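Long-range contacts in mutual gliding-motility protein MglA (Myxococcus xanthus DK 1622, PDB 6HJO), which acts as a small Ras-like GTPase switch that coordinates social and adventurous gliding motility and controls the direction and speed of gliding: residues E10-I15 against K71-L76; I15-P20 against G98-A103; T54-F59 against H75-P80. All blocks are in the same frame, centred on the assembly; numbering follows the deposited sequence.

How the interactions relate
All three contacts belong to one mixed beta sheet, the core of the Ras-like GTPase fold, with strand 10-18 lying between strands 71-78 and 98-104. Interaction 1 pairs the first half of strand 10-18 with strand 71-78, and interaction 2 pairs its second half with strand 98-104; they share Ile15, and their centres lie about 16 Å apart. Interaction 3 adds strand 53-59 antiparallel to strand 71-78, its centre about 12 Å from interaction 1 and 11 Å from interaction 2. Along the chain the order is 10-20, 54-59, 71-80, 98-103. Strands 10-18 and 71-78 both run toward the nucleotide, leading into the predicted GTP-binding segments, Gly19 onward after the first strand and Thr78 onward at the end of the second.

Interaction 1: E10-I15 against K71-L76; sequences EINCKI and KTRFHL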
loop_
_atom_site.group_PDB
_atom_site.type_symbol
_atom_site.label_atom_id
_atom_site.label_comp_id
_atom_site.label_asym_id
_atom_site.label_seq_id
_atom_site.Cartn_x
_atom_site.Cartn_y
_atom_site.Cartn_z
ATOM N N GLU A 10 -3.041 -2.701 -22.525
ATOM C CA GLU A 10 -1.730 -2.749 -21.885
ATOM C C GLU A 10 -1.389 -4.111 -21.308
ATOM O O GLU A 10 -2.233 -4.754 -20.677
ATOM C CB GLU A 10 -1.629 -1.693 -20.773
ATOM C CG GLU A 10 -1.427 -0.276 -21.285
ATOM C CD GLU A 10 -1.582 0.833 -20.259
ATOM O OE1 GLU A 10 -1.595 0.540 -19.042
ATOM O OE2 GLU A 10 -1.686 2.008 -20.679
ATOM N N ILE A 11 -0.152 -4.545 -21.535
ATOM C CA ILE A 11 0.421 -5.747 -20.942
ATOM C C ILE A 11 1.154 -5.235 -19.677
ATOM O O ILE A 11 2.066 -4.411 -19.789
ATOM C CB ILE A 11 1.394 -6.487 -21.907
ATOM C CG1 ILE A 11 0.674 -6.986 -23.191
ATOM C CG2 ILE A 11 2.114 -7.637 -21.172
ATOM C CD1 ILE A 11 1.611 -7.366 -24.353
ATOM N N ASN A 12 0.747 -5.696 -18.488
ATOM C CA ASN A 12 1.401 -5.267 -17.242
ATOM C C ASN A 12 2.398 -6.314 -16.803
ATOM O O ASN A 12 2.046 -7.475 -16.599
ATOM C CB ASN A 12 0.374 -5.005 -16.136
ATOM C CG ASN A 12 -0.514 -3.836 -16.449
ATOM O OD1 ASN A 12 -0.201 -2.704 -16.088
ATOM N ND2 ASN A 12 -1.625 -4.080 -17.143
ATOM N N CYS A 13 3.647 -5.927 -16.673
ATOM C CA CYS A 13 4.615 -6.913 -16.229
ATOM C C CYS A 13 5.346 -6.476 -14.966
ATOM O O CYS A 13 5.634 -5.295 -14.788
ATOM C CB CYS A 13 5.565 -7.277 -17.356
ATOM S SG CYS A 13 6.739 -5.971 -17.723
ATOM N N LYS A 14 5.598 -7.442 -14.076
ATOM C CA LYS A 14 6.171 -7.232 -12.763
ATOM C C LYS A 14 7.637 -7.610 -12.731
ATOM O O LYS A 14 7.999 -8.745 -13.044
ATOM C CB LYS A 14 5.367 -8.016 -11.711
ATOM C CG LYS A 14 5.700 -7.681 -10.269
ATOM C CD LYS A 14 4.890 -8.567 -9.341
ATOM C CE LYS A 14 5.096 -8.177 -7.906
ATOM N NZ LYS A 14 4.383 -9.099 -6.999
ATOM N N ILE A 15 8.467 -6.634 -12.373
ATOM C CA ILE A 15 9.918 -6.784 -12.227
ATOM C C ILE A 15 10.247 -6.651 -10.760
ATOM O O ILE A 15 9.964 -5.616 -10.158
ATOM C CB ILE A 15 10.741 -5.869 -13.176
ATOM C CG1 ILE A 15 10.448 -6.271 -14.664
ATOM C CG2 ILE A 15 12.274 -6.025 -12.881
ATOM C CD1 ILE A 15 10.816 -5.246 -15.673
ATOM N N LYS A 71 0.558 -2.019 -25.506
ATOM C CA LYS A 71 1.711 -1.315 -24.925
ATOM C C LYS A 71 2.134 -2.062 -23.657
ATOM O O LYS A 71 1.284 -2.638 -22.985
ATOM C CB LYS A 71 1.351 0.145 -24.596
ATOM C CG LYS A 71 1.109 1.005 -25.834
ATOM C CD LYS A 71 0.779 2.451 -25.474
ATOM C CE LYS A 71 0.239 3.245 -26.647
ATOM N NZ LYS A 71 1.272 3.483 -27.697
ATOM N N THR A 72 3.439 -2.084 -23.334
ATOM C CA THR A 72 3.902 -2.781 -22.133
ATOM C C THR A 72 4.146 -1.790 -21.000
ATOM O O THR A 72 4.923 -0.846 -21.163
ATOM C CB THR A 72 5.110 -3.710 -22.422
ATOM O OG1 THR A 72 4.774 -4.610 -23.485
ATOM C CG2 THR A 72 5.553 -4.526 -21.181
ATOM N N ARG A 73 3.474 -2.014 -19.861
ATOM C CA ARG A 73 3.611 -1.224 -18.640
ATOM C C ARG A 73 4.455 -2.029 -17.654
ATOM O O ARG A 73 4.135 -3.182 -17.353
ATOM C CB ARG A 73 2.236 -0.887 -18.027
ATOM C CG ARG A 73 2.349 -0.033 -16.750
ATOM C CD ARG A 73 0.982 0.454 -16.259
ATOM N NE ARG A 73 0.365 1.400 -17.196
ATOM C CZ ARG A 73 0.625 2.706 -17.230
ATOM N NH1 ARG A 73 1.502 3.237 -16.394
ATOM N NH2 ARG A 73 0.013 3.485 -18.111
ATOM N N PHE A 74 5.520 -1.410 -17.142
ATOM C CA PHE A 74 6.424 -2.051 -16.203
ATOM C C PHE A 74 6.103 -1.659 -14.767
ATOM O O PHE A 74 5.909 -0.479 -14.475
ATOM C CB PHE A 74 7.895 -1.728 -16.561
ATOM C CG PHE A 74 8.316 -2.306 -17.894
ATOM C CD1 PHE A 74 8.792 -3.609 -17.988
ATOM C CD2 PHE A 74 8.204 -1.561 -19.063
ATOM C CE1 PHE A 74 9.141 -4.166 -19.231
ATOM C CE2 PHE A 74 8.574 -2.110 -20.302
ATOM C CZ PHE A 74 9.048 -3.407 -20.373
ATOM N N HIS A 75 6.048 -2.666 -13.870
ATOM C CA HIS A 75 5.792 -2.488 -12.440
ATOM C C HIS A 75 7.047 -2.970 -11.715
ATOM O O HIS A 75 7.429 -4.130 -11.872
ATOM C CB HIS A 75 4.555 -3.290 -11.988
ATOM C CG HIS A 75 3.264 -2.868 -12.637
ATOM N ND1 HIS A 75 2.256 -2.262 -11.906
ATOM C CD2 HIS A 75 2.850 -3.001 -13.922
ATOM C CE1 HIS A 75 1.270 -2.045 -12.764
ATOM N NE2 HIS A 75 1.593 -2.456 -13.992
ATOM N N LEU A 76 7.738 -2.065 -11.018
ATOM C CA LEU A 76 9.001 -2.380 -10.305
ATOM C C LEU A 76 8.666 -2.515 -8.824
ATOM O O LEU A 76 8.094 -1.594 -8.254
ATOM C CB LEU A 76 10.040 -1.264 -10.552
ATOM C CG LEU A 76 11.047 -1.419 -11.702
ATOM C CD1 LEU A 76 10.408 -1.764 -13.044
ATOM C CD2 LEU A 76 11.975 -0.201 -11.797
#
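Glu10 reaches along the sheet to the guanidinium of Arg73, while on the opposite face Cys13 pushes its sulfur against the ring of Phe74. The strands are parallel and in continuous register from Glu10 beside Lys71 to Ile15 beside Leu76, joined by five backbone hydrogen bonds. On the face of Ile11, Cys13 and Ile15 the bump is the Phe74 ring. Thr72 CG2 lies over one face of it, offset toward the rim, while two side chains from the other strand meet it obliquely at CD1. Cys13 SG sits 3.1 Å from Phe74 CD1, a tight sulfur-aromatic contact; the small thiol suits so close a place. Its chi1 of 73° sets SG between the backbone N and the carbonyl carbon, which tips it toward the ring. Ile15 CD1 follows, 3.5 Å from Phe74 CD1. Helix 176-191 covers this face through Val187 on Cys13 and Ala184 on Phe74.

The other face is polar. Arg73 NE gives Glu10 OE1 a nearly straight bond of 2.8 Å that lies in the guanidinium plane but comes from above the carboxylate plane; the two planes are 47° apart, and the second bond, NH2 to OE2, is weak. Asn12, lying alongside Arg73, turns OD1 to the ring edge of His75, accepting from NE2 at 2.8 Å, while its ND2 goes to Phe3 O. Arg73 NH1 is taken by Asp58 of strand 53-59. The carboxylates of Glu10 and Asp58 thus share one guanidinium, which probably favours its charged form and fixes its position.

Interaction 2: I15-P20 against G98-A103; sequences IVYYGP and GVVFVA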
loop_
_atom_site.group_PDB
_atom_site.type_symbol
_atom_site.label_atom_id
_atom_site.label_comp_id
_atom_site.label_asym_id
_atom_site.label_seq_id
_atom_site.Cartn_x
_atom_site.Cartn_y
_atom_site.Cartn_z
ATOM N N ILE A 15 8.467 -6.634 -12.373
ATOM C CA ILE A 15 9.918 -6.784 -12.227
ATOM C C ILE A 15 10.247 -6.651 -10.760
ATOM O O ILE A 15 9.964 -5.616 -10.158
ATOM C CB ILE A 15 10.741 -5.869 -13.176
ATOM C CG1 ILE A 15 10.448 -6.271 -14.664
ATOM C CG2 ILE A 15 12.274 -6.025 -12.881
ATOM C CD1 ILE A 15 10.816 -5.246 -15.673
ATOM N N VAL A 16 10.789 -7.735 -10.169
ATOM C CA VAL A 16 11.113 -7.768 -8.747
ATOM C C VAL A 16 12.618 -7.558 -8.518
ATOM O O VAL A 16 13.430 -8.283 -9.089
ATOM C CB VAL A 16 10.555 -9.051 -8.044
ATOM C CG1 VAL A 16 11.092 -9.205 -6.614
ATOM C CG2 VAL A 16 9.019 -9.053 -8.042
ATOM N N TYR A 17 12.977 -6.562 -7.691
ATOM C CA TYR A 17 14.378 -6.349 -7.282
ATOM C C TYR A 17 14.497 -7.124 -5.983
ATOM O O TYR A 17 13.691 -6.947 -5.056
ATOM C CB TYR A 17 14.714 -4.843 -7.107
ATOM C CG TYR A 17 15.018 -4.160 -8.423
ATOM C CD1 TYR A 17 14.029 -3.997 -9.392
ATOM C CD2 TYR A 17 16.302 -3.718 -8.721
ATOM C CE1 TYR A 17 14.316 -3.430 -10.630
ATOM C CE2 TYR A 17 16.596 -3.121 -9.947
ATOM C CZ TYR A 17 15.601 -2.983 -10.899
ATOM O OH TYR A 17 15.878 -2.398 -12.104
ATOM N N TYR A 18 15.438 -8.039 -5.957
ATOM C CA TYR A 18 15.666 -8.979 -4.873
ATOM C C TYR A 18 17.128 -8.935 -4.440
ATOM O O TYR A 18 18.005 -8.689 -5.249
ATOM C CB TYR A 18 15.341 -10.388 -5.409
ATOM C CG TYR A 18 14.818 -11.364 -4.381
ATOM C CD1 TYR A 18 15.691 -12.170 -3.646
ATOM C CD2 TYR A 18 13.449 -11.500 -4.155
ATOM C CE1 TYR A 18 15.212 -13.089 -2.714
ATOM C CE2 TYR A 18 12.958 -12.450 -3.262
ATOM C CZ TYR A 18 13.844 -13.245 -2.550
ATOM O OH TYR A 18 13.366 -14.170 -1.664
ATOM N N GLY A 19 17.370 -9.173 -3.167
ATOM C CA GLY A 19 18.728 -9.166 -2.624
ATOM C C GLY A 19 18.707 -8.977 -1.124
ATOM O O GLY A 19 17.649 -8.677 -0.563
ATOM N N PRO A 20 19.863 -9.108 -0.441
ATOM C CA PRO A 20 19.869 -8.934 1.023
ATOM C C PRO A 20 19.454 -7.529 1.465
ATOM O O PRO A 20 19.452 -6.593 0.666
ATOM C CB PRO A 20 21.331 -9.249 1.421
ATOM C CG PRO A 20 22.117 -9.158 0.179
ATOM C CD PRO A 20 21.202 -9.458 -0.966
ATOM N N GLY A 98 9.939 -10.813 -14.280
ATOM C CA GLY A 98 11.405 -10.720 -14.326
ATOM C C GLY A 98 11.996 -10.375 -12.971
ATOM O O GLY A 98 11.327 -9.738 -12.146
ATOM N N VAL A 99 13.263 -10.810 -12.718
ATOM C CA VAL A 99 13.921 -10.582 -11.437
ATOM C C VAL A 99 15.277 -9.930 -11.640
ATOM O O VAL A 99 16.031 -10.342 -12.523
ATOM C CB VAL A 99 14.080 -11.893 -10.593
ATOM C CG1 VAL A 99 14.832 -11.636 -9.281
ATOM C CG2 VAL A 99 12.747 -12.564 -10.309
ATOM N N VAL A 100 15.579 -8.918 -10.818
ATOM C CA VAL A 100 16.922 -8.316 -10.757
ATOM C C VAL A 100 17.443 -8.729 -9.390
ATOM O O VAL A 100 16.817 -8.380 -8.380
ATOM C CB VAL A 100 16.977 -6.764 -10.900
ATOM C CG1 VAL A 100 18.417 -6.246 -10.702
ATOM C CG2 VAL A 100 16.424 -6.306 -12.243
ATOM N N PHE A 101 18.568 -9.480 -9.345
ATOM C CA PHE A 101 19.181 -9.796 -8.065
ATOM C C PHE A 101 20.251 -8.733 -7.853
ATOM O O PHE A 101 21.136 -8.587 -8.684
ATOM C CB PHE A 101 19.796 -11.220 -7.985
ATOM C CG PHE A 101 20.335 -11.538 -6.606
ATOM C CD1 PHE A 101 21.677 -11.304 -6.287
ATOM C CD2 PHE A 101 19.488 -11.997 -5.602
ATOM C CE1 PHE A 101 22.158 -11.534 -4.989
ATOM C CE2 PHE A 101 19.965 -12.218 -4.309
ATOM C CZ PHE A 101 21.294 -11.983 -4.007
ATOM N N VAL A 102 20.140 -7.970 -6.773
ATOM C CA VAL A 102 21.085 -6.910 -6.418
ATOM C C VAL A 102 22.007 -7.466 -5.335
ATOM O O VAL A 102 21.565 -7.760 -4.216
ATOM C CB VAL A 102 20.392 -5.589 -5.975
ATOM C CG1 VAL A 102 21.435 -4.516 -5.640
ATOM C CG2 VAL A 102 19.421 -5.078 -7.045
ATOM N N ALA A 103 23.280 -7.659 -5.699
ATOM C CA ALA A 103 24.296 -8.168 -4.772
ATOM C C ALA A 103 25.081 -6.999 -4.188
ATOM O O ALA A 103 25.508 -6.108 -4.924
ATOM C CB ALA A 103 25.244 -9.128 -5.492
#
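Tyr17 lays the face of its ring over Val100. The two side chains run next to each other in the same direction, and Val100 CB stands 3.8 Å from the ring centroid, only 13° off the normal, a CH-pi contact. The valine lies on one face: CB sits over the centre, CG2 over the rim 3.7 Å from Tyr17 CZ, and CG1 just past the rim by CE2. A beta-branched residue suits this place because it spreads along a broad flat ring. Val102 comes in differently, its CG2 meeting the ring edge 3.8 Å from Tyr17 CD2. Leu29 and Ile32 of helix 25-35 and Leu180 of helix 176-191 also pack on the tyrosine.

These are neighbouring parallel strands of the Ras-like, P-loop NTPase fold, tied by four backbone hydrogen bonds that end with Val102 N to Tyr18 O at 2.7 Å. Beyond Tyr18 the strand opens into the phosphate-binding loop, of which Gly19 and Pro20 are predicted GTP-binding members.

On the other face the Tyr18 ring edge meets Phe101, whose CD2 is 4.3 Å from Tyr18 CD1. The Tyr18 hydroxyl goes to Asn119 and Asn123. With CG anti to the backbone N (chi1 -176°), the Phe101 ring comes up obliquely to the loop's start, CE2 3.7 Å from Gly19 CA. Glycine fits there because a CB would collide with Val102 O and, at a phi of 160°, with the preceding carbonyl O. The Pro20 ring crosses Phe101 at about a right angle.

Interaction 3: T54-F59 against H75-P80; sequences TLFFDF and HLYTVP. With GDP (guanosine-5'-diphosphate), chain C.
Phe56 and Tyr77 lie side by side on the partly exposed face of this antiparallel pair, their planes only 2° apart but slid so far that the rings hardly overlap. What covers the centre of the Tyr77 ring is Phe56 CB, 3.6 Å from the centroid. A chi1 of 66°, with CG between the backbone N and the carbonyl carbon, carries the Phe56 ring over the CE2-CZ-OH side of the tyrosine. Asp58 CB lies over one face of His75, offset toward the rim and 3.5 Å from ND1, the carboxylate being held by Arg73. Lys14 makes a cation-pi contact with Tyr77.

Strands 53-59 and 71-78 form a beta hairpin of the GTPase sheet, joined by four backbone hydrogen bonds between Leu55 and Thr78 and between Phe57 and Leu76.

The face of Leu55, Phe57 and Leu76, toward helix 25-35, is by contrast buried and apolar. Leu76 spreads its methyls between two rings: CD2 is 3.7 Å from Phe57 CZ, and CD1 meets the edge of Phe59 at 3.7 Å from CE1. Pro80, part of the GDP pocket, packs more loosely, CG 4.2 Å from Leu55 CB. Thr78 OG1 hydrogen-bonds to Tyr17 O, a side-chain tie added to the backbone pairing of strands 71-78 and 10-18.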
loop_
_atom_site.group_PDB
_atom_site.type_symbol
_atom_site.label_atom_id
_atom_site.label_comp_id
_atom_site.label_asym_id
_atom_site.label_seq_id
_atom_site.Cartn_x
_atom_site.Cartn_y
_atom_site.Cartn_z
ATOM N N THR A 54 7.116 -2.761 1.522
ATOM C CA THR A 54 7.125 -2.856 0.055
ATOM C C THR A 54 7.350 -1.462 -0.537
ATOM O O THR A 54 6.884 -0.466 0.015
ATOM C CB THR A 54 5.800 -3.491 -0.487
ATOM O OG1 THR A 54 5.546 -4.731 0.171
ATOM C CG2 THR A 54 5.845 -3.768 -1.975
ATOM N N LEU A 55 8.071 -1.405 -1.662
ATOM C CA LEU A 55 8.301 -0.185 -2.424
ATOM C C LEU A 55 8.033 -0.536 -3.862
ATOM O O LEU A 55 8.545 -1.544 -4.359
ATOM C CB LEU A 55 9.725 0.342 -2.256
ATOM C CG LEU A 55 10.058 1.690 -2.961
ATOM C CD1 LEU A 55 9.266 2.894 -2.341
ATOM C CD2 LEU A 55 11.583 1.941 -2.941
ATOM N N PHE A 56 7.194 0.265 -4.531
ATOM C CA PHE A 56 6.835 -0.024 -5.918
ATOM C C PHE A 56 6.326 1.180 -6.677
ATOM O O PHE A 56 5.865 2.156 -6.072
ATOM C CB PHE A 56 5.804 -1.176 -5.992
ATOM C CG PHE A 56 4.447 -0.883 -5.396
ATOM C CD1 PHE A 56 4.206 -1.084 -4.040
ATOM C CD2 PHE A 56 3.407 -0.426 -6.194
ATOM C CE1 PHE A 56 2.950 -0.816 -3.489
ATOM C CE2 PHE A 56 2.137 -0.162 -5.643
ATOM C CZ PHE A 56 1.920 -0.358 -4.294
ATOM N N PHE A 57 6.359 1.074 -8.018
ATOM C CA PHE A 57 5.790 2.054 -8.946
ATOM C C PHE A 57 5.644 1.395 -10.311
ATOM O O PHE A 57 6.217 0.326 -10.552
ATOM C CB PHE A 57 6.633 3.349 -9.030
ATOM C CG PHE A 57 7.952 3.228 -9.760
ATOM C CD1 PHE A 57 9.085 2.734 -9.111
ATOM C CD2 PHE A 57 8.076 3.648 -11.083
ATOM C CE1 PHE A 57 10.311 2.649 -9.779
ATOM C CE2 PHE A 57 9.301 3.554 -11.750
ATOM C CZ PHE A 57 10.405 3.055 -11.095
ATOM N N ASP A 58 4.899 2.050 -11.206
ATOM C CA ASP A 58 4.746 1.575 -12.566
ATOM C C ASP A 58 5.019 2.697 -13.541
ATOM O O ASP A 58 4.925 3.874 -13.178
ATOM C CB ASP A 58 3.373 0.918 -12.807
ATOM C CG ASP A 58 2.207 1.864 -12.685
ATOM O OD1 ASP A 58 2.025 2.696 -13.590
ATOM O OD2 ASP A 58 1.485 1.780 -11.674
ATOM N N PHE A 59 5.390 2.329 -14.778
ATOM C CA PHE A 59 5.665 3.279 -15.851
ATOM C C PHE A 59 5.439 2.655 -17.211
ATOM O O PHE A 59 5.681 1.460 -17.399
ATOM C CB PHE A 59 7.077 3.900 -15.730
ATOM C CG PHE A 59 8.234 2.957 -15.974
ATOM C CD1 PHE A 59 8.649 2.066 -14.989
ATOM C CD2 PHE A 59 8.932 2.981 -17.176
ATOM C CE1 PHE A 59 9.732 1.200 -15.216
ATOM C CE2 PHE A 59 10.011 2.115 -17.403
ATOM C CZ PHE A 59 10.412 1.239 -16.418
ATOM N N HIS A 75 6.048 -2.666 -13.870
ATOM C CA HIS A 75 5.792 -2.488 -12.440
ATOM C C HIS A 75 7.047 -2.970 -11.715
ATOM O O HIS A 75 7.429 -4.130 -11.872
ATOM C CB HIS A 75 4.555 -3.290 -11.988
ATOM C CG HIS A 75 3.264 -2.868 -12.637
ATOM N ND1 HIS A 75 2.256 -2.262 -11.906
ATOM C CD2 HIS A 75 2.850 -3.001 -13.922
ATOM C CE1 HIS A 75 1.270 -2.045 -12.764
ATOM N NE2 HIS A 75 1.593 -2.456 -13.992
ATOM N N LEU A 76 7.738 -2.065 -11.018
ATOM C CA LEU A 76 9.001 -2.380 -10.305
ATOM C C LEU A 76 8.666 -2.515 -8.824
ATOM O O LEU A 76 8.094 -1.594 -8.254
ATOM C CB LEU A 76 10.040 -1.264 -10.552
ATOM C CG LEU A 76 11.047 -1.419 -11.702
ATOM C CD1 LEU A 76 10.408 -1.764 -13.044
ATOM C CD2 LEU A 76 11.975 -0.201 -11.797
ATOM N N TYR A 77 8.942 -3.696 -8.235
ATOM C CA TYR A 77 8.612 -4.051 -6.838
ATOM C C TYR A 77 9.865 -4.492 -6.070
ATOM O O TYR A 77 10.713 -5.164 -6.641
ATOM C CB TYR A 77 7.622 -5.239 -6.827
ATOM C CG TYR A 77 6.178 -4.821 -6.972
ATOM C CD1 TYR A 77 5.645 -4.490 -8.219
ATOM C CD2 TYR A 77 5.340 -4.744 -5.862
ATOM C CE1 TYR A 77 4.312 -4.077 -8.354
ATOM C CE2 TYR A 77 4.005 -4.346 -5.989
ATOM C CZ TYR A 77 3.503 -3.998 -7.236
ATOM O OH TYR A 77 2.197 -3.588 -7.377
ATOM N N THR A 78 9.939 -4.160 -4.758
ATOM C CA THR A 78 11.024 -4.592 -3.869
ATOM C C THR A 78 10.560 -4.618 -2.427
ATOM O O THR A 78 9.639 -3.879 -2.078
ATOM C CB THR A 78 12.335 -3.780 -4.074
ATOM O OG1 THR A 78 13.444 -4.565 -3.640
ATOM C CG2 THR A 78 12.333 -2.412 -3.367
ATOM N N VAL A 79 11.177 -5.483 -1.602
ATOM C CA VAL A 79 10.969 -5.523 -0.157
ATOM C C VAL A 79 12.214 -4.783 0.397
ATOM O O VAL A 79 13.283 -5.366 0.434
ATOM C CB VAL A 79 10.819 -6.954 0.437
ATOM C CG1 VAL A 79 10.863 -6.914 1.967
ATOM C CG2 VAL A 79 9.532 -7.620 -0.047
ATOM N N PRO A 80 12.117 -3.479 0.735
ATOM C CA PRO A 80 13.311 -2.748 1.194
ATOM C C PRO A 80 13.686 -2.989 2.663
ATOM O O PRO A 80 12.831 -3.385 3.462
ATOM C CB PRO A 80 12.902 -1.284 0.995
ATOM C CG PRO A 80 11.424 -1.281 1.210
ATOM C CD PRO A 80 10.927 -2.597 0.678
HETATM P PB GDP C . 17.663 -1.893 0.229
HETATM O O1B GDP C . 17.375 -2.368 1.621
HETATM O O2B GDP C . 18.199 -2.949 -0.638
HETATM O O3B GDP C . 16.490 -1.189 -0.352
HETATM O O3A GDP C . 18.854 -0.836 0.361
HETATM P PA GDP C . 19.057 0.727 0.141
HETATM O O1A GDP C . 18.180 1.491 1.027
HETATM O O2A GDP C . 18.864 1.071 -1.333
HETATM O "O5'" GDP C . 20.618 0.904 0.523
HETATM C "C5'" GDP C . 21.081 0.876 1.895
HETATM C "C4'" GDP C . 22.232 1.845 2.053
HETATM O "O4'" GDP C . 23.278 1.524 1.105
HETATM C "C3'" GDP C . 21.899 3.326 1.842
HETATM O "O3'" GDP C . 22.645 4.096 2.775
HETATM C "C2'" GDP C . 22.360 3.569 0.400
HETATM O "O2'" GDP C . 22.700 4.913 0.077
HETATM C "C1'" GDP C . 23.595 2.676 0.349
HETATM N N9 GDP C . 23.971 2.262 -1.003
HETATM C C8 GDP C . 23.179 1.689 -1.965
HETATM N N7 GDP C . 23.823 1.425 -3.077
HETATM C C5 GDP C . 25.119 1.858 -2.834
HETATM C C6 GDP C . 26.294 1.858 -3.658
HETATM O O6 GDP C . 26.369 1.491 -4.828
HETATM N N1 GDP C . 27.403 2.371 -3.009
HETATM C C2 GDP C . 27.402 2.865 -1.729
HETATM N N2 GDP C . 28.562 3.316 -1.250
HETATM N N3 GDP C . 26.314 2.898 -0.960
HETATM C C4 GDP C . 25.224 2.379 -1.560
#